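Local coordinates for cellulose 1,4-beta-cellobiosidase (Thermobifida fusca, PDB 4JJJ), which probably hydrolyses cellulose to release cellobiose, this chain being the family 48 glycoside hydrolase domain of a larger, multidomain cellulase, at residues Asn221-Asp226 with Asp261-Ala266; Lys273-Cys278 with Tyr396-Asp401; Ala293-Ser298 with Trp352-Asp357; Gln327-Ala332 with Asp357-Phe362. The protein carries 1 engineered substitution. All coordinates share one frame; numbering follows the deposited sequence. Where two conformers were deposited one is given.

Contact 1: Asn221-Asp226 with Asp261-Ala266; sequences NAPNAD and DYLRYA. Engineered in segment 221-226: Asn224 (natural residue Asp). With BGC (beta-D-glucopyranose), chain D.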
# COMPACT_ATOMS: atom_id res chain seq x y z
N ASN A 221 7.56 -5.57 -0.99
CA ASN A 221 6.28 -5.78 -0.43
C ASN A 221 5.58 -4.42 -0.22
O ASN A 221 6.21 -3.43 0.12
CB ASN A 221 6.39 -6.37 0.97
CG ASN A 221 5.14 -7.04 1.46
OD1 ASN A 221 4.49 -6.53 2.36
ND2 ASN A 221 4.84 -8.16 0.89
N ALA A 222 4.23 -4.49 -0.23
CA ALA A 222 3.34 -3.38 0.19
C ALA A 222 2.58 -3.90 1.41
O ALA A 222 1.54 -4.55 1.28
CB ALA A 222 2.40 -3.04 -0.98
N PRO A 223 3.07 -3.63 2.61
CA PRO A 223 2.51 -4.26 3.83
C PRO A 223 1.05 -3.87 4.07
O PRO A 223 0.29 -4.64 4.66
CB PRO A 223 3.44 -3.75 4.95
CG PRO A 223 4.75 -3.53 4.23
CD PRO A 223 4.36 -3.01 2.84
N ASN A 224 0.64 -2.72 3.62
CA ASN A 224 -0.79 -2.33 3.72
C ASN A 224 -1.65 -3.40 3.04
O ASN A 224 -2.71 -3.79 3.56
CB ASN A 224 -1.05 -0.97 3.06
CG ASN A 224 -2.33 -0.28 3.51
OD1 ASN A 224 -2.94 -0.56 4.46
ND2 ASN A 224 -2.63 0.76 2.75
N ALA A 225 -1.18 -3.89 1.87
CA ALA A 225 -1.89 -4.92 1.07
C ALA A 225 -1.77 -6.31 1.67
O ALA A 225 -2.83 -6.96 1.76
CB ALA A 225 -1.42 -4.90 -0.39
N ASP A 226 -0.58 -6.74 2.09
CA ASP A 226 -0.49 -8.11 2.61
C ASP A 226 -1.24 -8.19 3.95
O ASP A 226 -1.91 -9.17 4.17
CB ASP A 226 0.99 -8.59 2.73
CG ASP A 226 1.59 -8.97 1.43
OD1 ASP A 226 1.30 -8.35 0.40
OD2 ASP A 226 2.47 -9.80 1.41
N ASP A 261 3.31 -14.42 8.59
CA ASP A 261 4.65 -14.77 9.18
C ASP A 261 5.72 -14.00 8.49
O ASP A 261 6.59 -13.41 9.14
CB ASP A 261 4.82 -16.30 9.08
CG ASP A 261 5.55 -16.88 10.23
OD1 ASP A 261 6.05 -16.11 11.10
OD2 ASP A 261 5.44 -18.12 10.35
N TYR A 262 5.75 -13.99 7.14
CA TYR A 262 6.75 -13.22 6.38
C TYR A 262 6.58 -11.73 6.51
O TYR A 262 7.53 -10.98 6.42
CB TYR A 262 6.70 -13.61 4.92
CG TYR A 262 7.36 -15.01 4.70
CD1 TYR A 262 8.71 -15.12 4.43
CD2 TYR A 262 6.60 -16.15 4.70
CE1 TYR A 262 9.28 -16.34 4.30
CE2 TYR A 262 7.18 -17.42 4.61
CZ TYR A 262 8.54 -17.48 4.35
OH TYR A 262 9.15 -18.76 4.21
N LEU A 263 5.35 -11.31 6.74
CA LEU A 263 5.02 -9.85 6.87
C LEU A 263 5.71 -9.25 8.06
O LEU A 263 5.87 -8.01 8.19
CB LEU A 263 3.52 -9.66 6.99
CG LEU A 263 2.93 -8.25 7.01
CD1 LEU A 263 3.48 -7.51 5.83
CD2 LEU A 263 1.37 -8.38 7.00
N ARG A 264 6.14 -10.12 8.99
CA ARG A 264 6.99 -9.56 10.06
C ARG A 264 8.22 -8.79 9.59
O ARG A 264 8.73 -7.99 10.33
CB ARG A 264 7.43 -10.64 11.09
CG ARG A 264 6.25 -11.35 11.79
CD ARG A 264 6.67 -12.39 12.81
NE ARG A 264 7.32 -13.47 12.15
CZ ARG A 264 8.23 -14.32 12.70
NH1 ARG A 264 8.75 -14.11 13.89
NH2 ARG A 264 8.66 -15.33 11.96
N TYR A 265 8.73 -9.06 8.43
CA TYR A 265 9.86 -8.25 7.89
C TYR A 265 9.52 -6.76 7.91
O TYR A 265 10.42 -5.92 8.12
CB TYR A 265 10.23 -8.67 6.44
CG TYR A 265 11.27 -9.71 6.45
CD1 TYR A 265 12.59 -9.40 6.75
CD2 TYR A 265 10.93 -11.00 6.14
CE1 TYR A 265 13.59 -10.38 6.75
CE2 TYR A 265 11.89 -12.01 6.17
CZ TYR A 265 13.23 -11.71 6.43
OH TYR A 265 14.23 -12.69 6.52
N ALA A 266 8.23 -6.36 7.75
CA ALA A 266 7.84 -4.97 7.81
C ALA A 266 8.03 -4.33 9.21
O ALA A 266 7.97 -3.12 9.31
CB ALA A 266 6.39 -4.82 7.34
C2 BGC D . 4.11 2.96 -2.33
C3 BGC D . 5.53 2.93 -2.90
C4 BGC D . 6.20 1.67 -2.46
C5 BGC D . 5.45 0.41 -2.80
C6 BGC D . 6.11 -0.88 -2.32
C1 BGC D . 3.46 1.64 -2.62
O1 BGC D . 2.16 1.61 -2.02
O2 BGC D . 3.32 4.06 -2.83
O3 BGC D . 6.23 4.07 -2.35
O4 BGC D . 7.39 1.63 -3.33
O5 BGC D . 4.16 0.51 -2.16
O6 BGC D . 6.32 -0.78 -0.88

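Contact 2: Lys273-Cys278 with Tyr396-Asp401; sequences KKIGNC and YGMYYD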
# COMPACT_ATOMS: atom_id res chain seq x y z
N LYS A 273 18.94 -1.97 12.29
CA LYS A 273 19.52 -1.21 13.42
C LYS A 273 18.70 -1.36 14.63
O LYS A 273 17.47 -1.51 14.62
CB LYS A 273 19.53 0.23 13.12
CG LYS A 273 20.34 0.69 11.95
CD LYS A 273 21.80 0.67 12.14
CE LYS A 273 22.48 1.81 11.35
NZ LYS A 273 23.94 1.65 11.64
N LYS A 274 19.35 -1.21 15.78
CA LYS A 274 18.59 -1.16 16.99
C LYS A 274 17.63 0.03 16.96
O LYS A 274 17.98 1.17 16.57
CB LYS A 274 19.54 -0.92 18.15
CG LYS A 274 18.91 -0.86 19.55
CD LYS A 274 20.06 -0.70 20.58
CE LYS A 274 19.55 -0.65 22.00
NZ LYS A 274 19.16 -2.00 22.52
N ILE A 275 16.40 -0.22 17.40
CA ILE A 275 15.44 0.87 17.48
C ILE A 275 15.67 1.82 18.61
O ILE A 275 15.90 1.40 19.77
CB ILE A 275 14.00 0.35 17.62
CG1 ILE A 275 13.65 -0.64 16.51
CG2 ILE A 275 13.05 1.54 17.77
CD1 ILE A 275 13.60 -0.04 15.13
N GLY A 276 15.66 3.09 18.30
CA GLY A 276 15.54 4.11 19.32
C GLY A 276 16.75 5.02 19.34
O GLY A 276 17.85 4.56 19.46
N ASN A 277 16.46 6.31 19.25
CA ASN A 277 17.49 7.38 19.21
C ASN A 277 18.61 6.99 18.25
O ASN A 277 19.81 7.08 18.50
CB ASN A 277 17.95 7.63 20.63
CG ASN A 277 16.77 8.05 21.53
OD1 ASN A 277 16.07 8.96 21.22
ND2 ASN A 277 16.50 7.29 22.58
N CYS A 278 18.19 6.51 17.06
CA CYS A 278 19.10 5.90 16.11
C CYS A 278 19.53 7.02 15.22
O CYS A 278 19.01 7.20 14.08
CB CYS A 278 18.39 4.80 15.33
SG CYS A 278 19.44 3.83 14.23
N TYR A 396 8.61 5.36 21.30
CA TYR A 396 9.54 4.27 21.47
C TYR A 396 10.89 4.58 20.84
O TYR A 396 11.51 3.74 20.16
CB TYR A 396 8.92 2.92 21.04
CG TYR A 396 7.85 2.36 21.91
CD1 TYR A 396 8.17 1.37 22.79
CD2 TYR A 396 6.56 2.82 21.90
CE1 TYR A 396 7.21 0.89 23.64
CE2 TYR A 396 5.60 2.36 22.73
CZ TYR A 396 5.94 1.41 23.63
OH TYR A 396 4.94 0.86 24.42
N GLY A 397 11.30 5.81 21.01
CA GLY A 397 12.61 6.25 20.49
C GLY A 397 12.67 6.60 19.00
O GLY A 397 13.74 7.01 18.52
N MET A 398 11.60 6.34 18.29
CA MET A 398 11.43 6.80 16.91
C MET A 398 10.89 8.21 16.87
O MET A 398 10.35 8.73 17.88
CB MET A 398 10.54 5.78 16.15
CG MET A 398 11.14 4.47 16.04
SD MET A 398 10.33 3.48 14.73
CE MET A 398 8.71 3.37 15.51
N TYR A 399 11.06 8.87 15.71
CA TYR A 399 10.77 10.24 15.59
C TYR A 399 9.51 10.52 14.86
O TYR A 399 9.36 10.01 13.73
CB TYR A 399 11.94 10.96 14.89
CG TYR A 399 13.22 10.86 15.76
CD1 TYR A 399 13.36 11.67 16.83
CD2 TYR A 399 14.15 9.89 15.49
CE1 TYR A 399 14.48 11.53 17.67
CE2 TYR A 399 15.26 9.76 16.30
CZ TYR A 399 15.39 10.61 17.37
OH TYR A 399 16.49 10.49 18.25
N TYR A 400 8.66 11.41 15.36
CA TYR A 400 7.41 11.79 14.68
C TYR A 400 7.67 12.34 13.30
O TYR A 400 8.50 13.22 13.11
CB TYR A 400 6.63 12.83 15.52
CG TYR A 400 5.47 13.39 14.75
CD1 TYR A 400 4.40 12.57 14.43
CD2 TYR A 400 5.40 14.69 14.35
CE1 TYR A 400 3.34 13.01 13.68
CE2 TYR A 400 4.34 15.19 13.68
CZ TYR A 400 3.27 14.36 13.27
OH TYR A 400 2.17 14.82 12.54
N ASP A 401 6.98 11.83 12.29
CA ASP A 401 7.08 12.26 10.91
C ASP A 401 5.65 12.53 10.40
O ASP A 401 4.83 11.66 10.30
CB ASP A 401 7.78 11.28 9.97
CG ASP A 401 8.24 11.91 8.67
OD1 ASP A 401 7.62 12.91 8.25
OD2 ASP A 401 9.26 11.38 8.13
O HOH W 1 15.37 6.46 16.29

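Contact 3: Ala293-Ser298 with Trp352-Asp357; sequences AHYLLS and WATSFD. With ZN (zinc ion), chain T.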
# COMPACT_ATOMS: atom_id res chain seq x y z
N ALA A 293 13.35 -4.51 16.04
CA ALA A 293 11.92 -4.46 15.75
C ALA A 293 11.24 -3.27 16.34
O ALA A 293 11.29 -3.07 17.55
CB ALA A 293 11.27 -5.75 16.19
N HIS A 294 10.53 -2.49 15.50
CA HIS A 294 9.61 -1.41 15.90
C HIS A 294 8.18 -1.94 16.03
O HIS A 294 7.36 -1.30 16.65
CB HIS A 294 9.70 -0.21 14.99
CG HIS A 294 9.56 -0.52 13.55
ND1 HIS A 294 8.39 -1.05 13.02
CD2 HIS A 294 10.44 -0.44 12.54
CE1 HIS A 294 8.57 -1.21 11.72
NE2 HIS A 294 9.81 -0.85 11.40
N TYR A 295 7.93 -3.15 15.48
CA TYR A 295 6.63 -3.80 15.69
C TYR A 295 5.48 -3.06 15.09
O TYR A 295 4.31 -3.34 15.46
CB TYR A 295 6.41 -4.09 17.18
CG TYR A 295 7.34 -5.14 17.73
CD1 TYR A 295 7.24 -6.47 17.37
CD2 TYR A 295 8.31 -4.74 18.63
CE1 TYR A 295 8.09 -7.41 17.95
CE2 TYR A 295 9.18 -5.63 19.18
CZ TYR A 295 9.03 -6.96 18.91
OH TYR A 295 9.87 -7.97 19.44
N LEU A 296 5.72 -2.22 14.10
CA LEU A 296 4.67 -1.58 13.33
C LEU A 296 4.67 -2.08 11.91
O LEU A 296 5.68 -2.71 11.47
CB LEU A 296 4.88 -0.06 13.33
CG LEU A 296 4.79 0.59 14.69
CD1 LEU A 296 5.11 2.07 14.57
CD2 LEU A 296 3.45 0.42 15.38
N LEU A 297 3.58 -1.89 11.16
CA LEU A 297 3.54 -2.20 9.71
C LEU A 297 4.18 -1.03 8.96
O LEU A 297 3.51 -0.01 8.73
CB LEU A 297 2.16 -2.50 9.19
CG LEU A 297 1.63 -3.84 9.69
CD1 LEU A 297 0.17 -3.94 9.46
CD2 LEU A 297 2.24 -4.94 8.71
N SER A 298 5.49 -1.15 8.70
CA SER A 298 6.17 -0.14 7.97
C SER A 298 5.82 -0.08 6.46
O SER A 298 5.01 -0.85 6.00
CB SER A 298 7.64 -0.22 8.18
OG SER A 298 8.15 -1.32 7.42
N TRP A 352 3.41 -10.85 16.62
CA TRP A 352 2.11 -10.23 16.25
C TRP A 352 1.36 -9.77 17.48
O TRP A 352 0.68 -8.76 17.42
CB TRP A 352 1.31 -11.15 15.37
CG TRP A 352 1.75 -11.01 13.93
CD1 TRP A 352 2.54 -11.88 13.20
CD2 TRP A 352 1.51 -9.92 13.11
NE1 TRP A 352 2.74 -11.39 11.94
CE2 TRP A 352 2.07 -10.19 11.86
CE3 TRP A 352 0.79 -8.72 13.28
CZ2 TRP A 352 1.96 -9.31 10.81
CZ3 TRP A 352 0.64 -7.88 12.21
CH2 TRP A 352 1.23 -8.16 10.98
N ALA A 353 1.51 -10.47 18.65
CA ALA A 353 0.86 -9.97 19.87
C ALA A 353 1.51 -8.65 20.33
O ALA A 353 0.82 -7.65 20.68
CB ALA A 353 0.91 -10.99 20.95
N THR A 354 2.82 -8.57 20.17
CA THR A 354 3.53 -7.31 20.49
C THR A 354 3.10 -6.21 19.51
O THR A 354 2.80 -5.12 19.94
CB THR A 354 5.03 -7.53 20.43
OG1 THR A 354 5.38 -8.56 21.35
CG2 THR A 354 5.76 -6.30 20.75
N SER A 355 3.04 -6.56 18.27
CA SER A 355 2.58 -5.59 17.22
C SER A 355 1.13 -5.10 17.41
O SER A 355 0.85 -3.92 17.21
CB SER A 355 2.74 -6.17 15.79
OG SER A 355 2.49 -5.19 14.78
N PHE A 356 0.21 -6.01 17.77
CA PHE A 356 -1.17 -5.64 18.04
C PHE A 356 -1.21 -4.49 19.06
O PHE A 356 -1.86 -3.44 18.86
CB PHE A 356 -1.93 -6.87 18.48
CG PHE A 356 -3.37 -6.65 18.87
CD1 PHE A 356 -4.22 -5.90 18.09
CD2 PHE A 356 -3.93 -7.24 19.99
CE1 PHE A 356 -5.55 -5.72 18.42
CE2 PHE A 356 -5.24 -7.10 20.34
CZ PHE A 356 -6.08 -6.33 19.55
N ASP A 357 -0.57 -4.72 20.19
CA ASP A 357 -0.46 -3.71 21.24
C ASP A 357 0.24 -2.43 20.75
O ASP A 357 -0.31 -1.31 20.93
CB ASP A 357 0.31 -4.29 22.43
CG ASP A 357 0.70 -3.26 23.47
OD1 ASP A 357 -0.24 -2.61 23.93
OD2 ASP A 357 1.96 -3.09 23.71
ZN ZN T . 0.38 -1.24 25.26
O HOH W 2 1.23 -2.11 26.92

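Contact 4: Gln327-Ala332 with Asp357-Phe362; sequences QNVLAA and DRQLEF. With ZN (zinc ion), chain T.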
# COMPACT_ATOMS: atom_id res chain seq x y z
N GLN A 327 -1.56 0.72 9.28
CA GLN A 327 -1.68 -0.20 10.40
C GLN A 327 -2.96 -1.01 10.31
O GLN A 327 -3.95 -0.51 9.77
CB GLN A 327 -1.60 0.52 11.76
CG GLN A 327 -0.40 1.50 11.89
CD GLN A 327 0.93 0.83 11.50
OE1 GLN A 327 1.59 1.33 10.52
NE2 GLN A 327 1.23 -0.24 12.02
N ASN A 328 -2.92 -2.19 10.88
CA ASN A 328 -4.05 -3.07 10.72
C ASN A 328 -4.22 -3.86 11.98
O ASN A 328 -3.73 -4.98 12.11
CB ASN A 328 -3.90 -3.98 9.50
CG ASN A 328 -5.20 -4.58 9.07
OD1 ASN A 328 -6.02 -4.96 9.90
ND2 ASN A 328 -5.43 -4.63 7.75
N VAL A 329 -4.97 -3.22 12.88
CA VAL A 329 -5.11 -3.81 14.19
C VAL A 329 -5.99 -5.07 14.11
O VAL A 329 -5.93 -5.94 15.03
CB VAL A 329 -5.66 -2.81 15.17
CG1 VAL A 329 -4.60 -1.72 15.38
CG2 VAL A 329 -7.05 -2.31 14.86
N LEU A 330 -6.82 -5.17 13.09
CA LEU A 330 -7.66 -6.37 12.91
C LEU A 330 -6.82 -7.52 12.45
O LEU A 330 -6.90 -8.60 13.07
CB LEU A 330 -8.79 -6.03 11.90
CG LEU A 330 -9.92 -7.02 11.65
CD1 LEU A 330 -9.40 -8.34 11.09
CD2 LEU A 330 -10.73 -7.29 12.93
N ALA A 331 -5.97 -7.35 11.48
CA ALA A 331 -5.00 -8.36 11.09
C ALA A 331 -4.10 -8.77 12.27
O ALA A 331 -3.80 -9.97 12.40
CB ALA A 331 -4.21 -7.93 9.90
N ALA A 332 -3.64 -7.78 13.05
CA ALA A 332 -2.75 -8.08 14.20
C ALA A 332 -3.46 -8.91 15.28
O ALA A 332 -2.89 -9.89 15.81
CB ALA A 332 -2.13 -6.85 14.75
N ASP A 357 -0.57 -4.72 20.19
CA ASP A 357 -0.46 -3.71 21.24
C ASP A 357 0.24 -2.43 20.75
O ASP A 357 -0.31 -1.31 20.93
CB ASP A 357 0.31 -4.29 22.43
CG ASP A 357 0.70 -3.26 23.47
OD1 ASP A 357 -0.24 -2.61 23.93
OD2 ASP A 357 1.96 -3.09 23.71
N ARG A 358 1.41 -2.58 20.14
CA ARG A 358 2.19 -1.46 19.71
C ARG A 358 1.43 -0.56 18.66
O ARG A 358 1.44 0.67 18.72
CB ARG A 358 3.50 -1.87 19.09
CG ARG A 358 4.51 -0.74 18.95
CD ARG A 358 5.08 -0.25 20.25
NE ARG A 358 5.80 -1.22 21.06
CZ ARG A 358 7.11 -1.47 20.87
NH1 ARG A 358 7.81 -0.93 19.92
NH2 ARG A 358 7.73 -2.30 21.67
N GLN A 359 0.71 -1.24 17.76
CA GLN A 359 -0.03 -0.49 16.74
C GLN A 359 -1.13 0.33 17.40
O GLN A 359 -1.34 1.49 17.03
CB GLN A 359 -0.63 -1.44 15.72
CG GLN A 359 0.38 -2.10 14.77
CD GLN A 359 -0.29 -2.88 13.66
OE1 GLN A 359 -1.33 -2.51 13.10
NE2 GLN A 359 0.25 -4.07 13.45
N LEU A 360 -1.87 -0.21 18.39
CA LEU A 360 -2.87 0.58 19.03
C LEU A 360 -2.27 1.74 19.80
O LEU A 360 -2.90 2.85 19.78
CB LEU A 360 -3.72 -0.29 19.98
CG LEU A 360 -4.73 -1.19 19.20
CD1 LEU A 360 -5.14 -2.36 20.13
CD2 LEU A 360 -5.90 -0.33 18.76
N GLU A 361 -1.15 1.57 20.47
CA GLU A 361 -0.50 2.72 21.16
C GLU A 361 -0.06 3.81 20.16
O GLU A 361 -0.35 4.96 20.40
CB GLU A 361 0.73 2.24 21.88
CG GLU A 361 0.41 1.42 23.08
CD GLU A 361 1.63 1.17 23.97
OE1 GLU A 361 2.62 1.90 23.92
OE2 GLU A 361 1.68 0.15 24.74
N PHE A 362 0.50 3.37 19.04
CA PHE A 362 0.93 4.28 17.95
C PHE A 362 -0.21 5.11 17.40
O PHE A 362 -0.12 6.33 17.32
CB PHE A 362 1.52 3.41 16.83
CG PHE A 362 2.03 4.10 15.63
CD1 PHE A 362 3.16 4.87 15.66
CD2 PHE A 362 1.51 3.78 14.37
CE1 PHE A 362 3.72 5.39 14.50
CE2 PHE A 362 2.09 4.32 13.23
CZ PHE A 362 3.18 5.11 13.27
ZN ZN T . 0.38 -1.24 25.26
O HOH W 2 1.23 -2.11 26.92

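Contact 1: Asn221-Asp226 with Asp261-Ala266
Pro223 and Leu263 meet where the first turn of helix 223-242 lies beside the C-terminal stretch of helix 250-263 and the 3-10 turn that carries Ala266. The firmer half of the contact is apolar. Pro223 lays CG against Ala266 CB at 3.7 Å, and its CB reaches Leu263 CD1 at 3.9 Å. Leu263 swings CG away from its backbone N (chi1 -175°), which carries the fork of the side chain toward the other segment. Methyl CD1 enters between Pro223 and Asn221, where it lies 3.7 Å from Asn221 OD1. Methyl CD2 turns instead to the backbone of Asp226, its nearest atom there being Asp226 C at 4.0 Å. Within segment 221-226, Asn221 ND2 donates to Asp226 OD2 over 2.9 Å. The bond is nearly straight (169°) and lies in the amide plane, but it comes down on the carboxylate from above. The same oxygen also accepts from Met146 N, so the buried carboxylate has two N-H partners. Away from Leu263, segment 221-226 borders the bound glycan, where Asn221 O accepts a hydrogen bond from glucose O6 at 2.8 Å, while Trp299 and Trp406 bind the same sugar. Asn224, next in sequence to Pro223 and engineered in place of the aspartate predicted to be the nucleophile, points its CB away from this packing, and the arrangement belongs to the inner wall of the glycan-binding cleft in an (alpha/alpha)6 fold.

Contact 2: Lys273-Cys278 with Tyr396-Asp401
Tyr396 starts the contact with its backbone: Ile275 CG2 rests 3.6 Å from Tyr396 O. Its ring heads elsewhere, making a cation-pi contact with Arg358, and its OH hydrogen-bonds to Glu361, a zinc ligand. Gly397 comes next and makes the closest approach, its CA standing only 3.8 Å from Gly276 CA, with no side chain on either residue to hold the backbones apart. Its carbonyl is the polar centre of the contact. Asn277 N donates to Gly397 O over 2.9 Å at 161°, tilted somewhat out of the carbonyl plane, and Gly276 CA adds a CA-H...O contact. A water gives a third tie, donating to Gly397 O at 2.8 Å and accepting from Cys278 N at 2.9 Å. The positive phi values of Tyr396 and Gly397 fit a type I' turn, the tight two-residue link of a beta-hairpin that joins strands 394-395 and 398-401. Strand 398-401 also pairs with 376-378 on its other side, through the backbones of Tyr399 and Asp401. Cys278, in the loop against this turn, is disulfide-bonded to Cys284. With Met398 the contact becomes apolar: its CG lies 3.9 Å from Ile275 CG2, the branch anti to the backbone N of Ile275, a torsion that puts this methyl against the Met398 side chain. Tyr399 brings its hydroxyl end up to Asn277, the ring plane turned 68° from the amide, while Cys278 N approaches the ring edge at 4.4 Å from CE2. Asn277 OD1 is engaged by Gln394 NE2.

Contact 3: Ala293-Ser298 with Trp352-Asp357
The ring of Tyr295 is held between two methyl groups, one from each segment. Thr354 CG2 sits over the centre of one face, 3.5 Å from the centroid and only 5° off the normal, a nearly ideal CH-pi contact. Ala293 CB lies on the opposite face, displaced toward the rim. Thr354 places CG2 there because it stands anti to the backbone N, while OG1 turns back to its own helix and bonds to Gln350 O. The imidazole of His294 is held at its edge: ND1 accepts from Leu296 N at 3.1 Å, in the ring plane, and NE2 reaches Ser319 O. These two partners probably fix the ring's rotation and are consistent with a proton on NE2. The indole of Trp352 is met by Leu297, whose CD2 lies 4.1 Å from CH2, the two side chains crossing at about a right angle. The backbone is tied by Ser355, with OG donating to Tyr295 O at 2.7 Å from well above the carbonyl plane; the same OG pairs with Gln359 NE2. At the far end of the helical segment Asp357 OD1 binds zinc at 2.0 Å. The loop 293-298, running between helix 250-263 and strand 302-306, thus lies along helix 348-365. Trp352 NE1 hydrogen-bonds to Gly260 O of helix 250-263 and its indole packs against helix 329-337, while His294 and Leu296 touch strand 321-323.

Contact 4: Gln327-Ala332 with Asp357-Phe362
Gln359 projects from helix 348-365 to meet the start of helix 329-337, where two helices of the (alpha/alpha)6 fold stand side by side. Polar contacts come first. Asn328 N donates to Gln359 OE1 over 2.7 Å, the N-H coming in at 145° and only slightly tilted from the carbonyl plane. An extended chain, with CD anti to CA (chi2 -172°), carries the amide of Gln359 to the N-terminal end of the neighbouring helix. Asn328 is the N-cap of that helix: its OD1 takes Ala331 N at 2.9 Å along a nearly straight line (174°), while ND2 goes to Gln231 of helix 223-242. With its carbonyl O accepting from Ala332 N, the backbone and side chain of this one residue engage four different partners. Apolar packing joins Val329 CG1 to Leu360 CG at 3.9 Å, the two side chains crossing at about a right angle. Ala332 CB and Gln327 CB pack against the amide of Gln359, the first near NE2 and the second close to OE1. Gln327 also brings CG to the edge of the Phe362 ring, 3.9 Å from CD2. Phe362 meets Phe395 with its ring, and Leu296 also touches it. Metal binding occupies another flank of helix 348-365. One turn on from Asp357, Glu361 supplies a second carboxylate to the same zinc, binding through OE2 at 2.0 Å, while its OE1 accepts from Trp478 NE1.

Overall arrangement
Following the chain from the N terminus, contact 1 comes first. It closes a mostly helical loop of 34 residues, bringing the start of helix 223-242 to the end of helix 250-263. Contact 2 opens just afterwards and spans a further 117 residues, joining a loop to the hairpin of strands 394-395 and 398-401. Contacts 3 and 4 both lie within this span. Their segments alternate along the chain, so the two cross, and they share Asp357 and helix 348-365, which ties the loop 293-298 to helix 329-337. Contact 1 meets contact 3 through Ala266 O and Ser298 OG, and contact 2 reaches contact 4 at the zinc site.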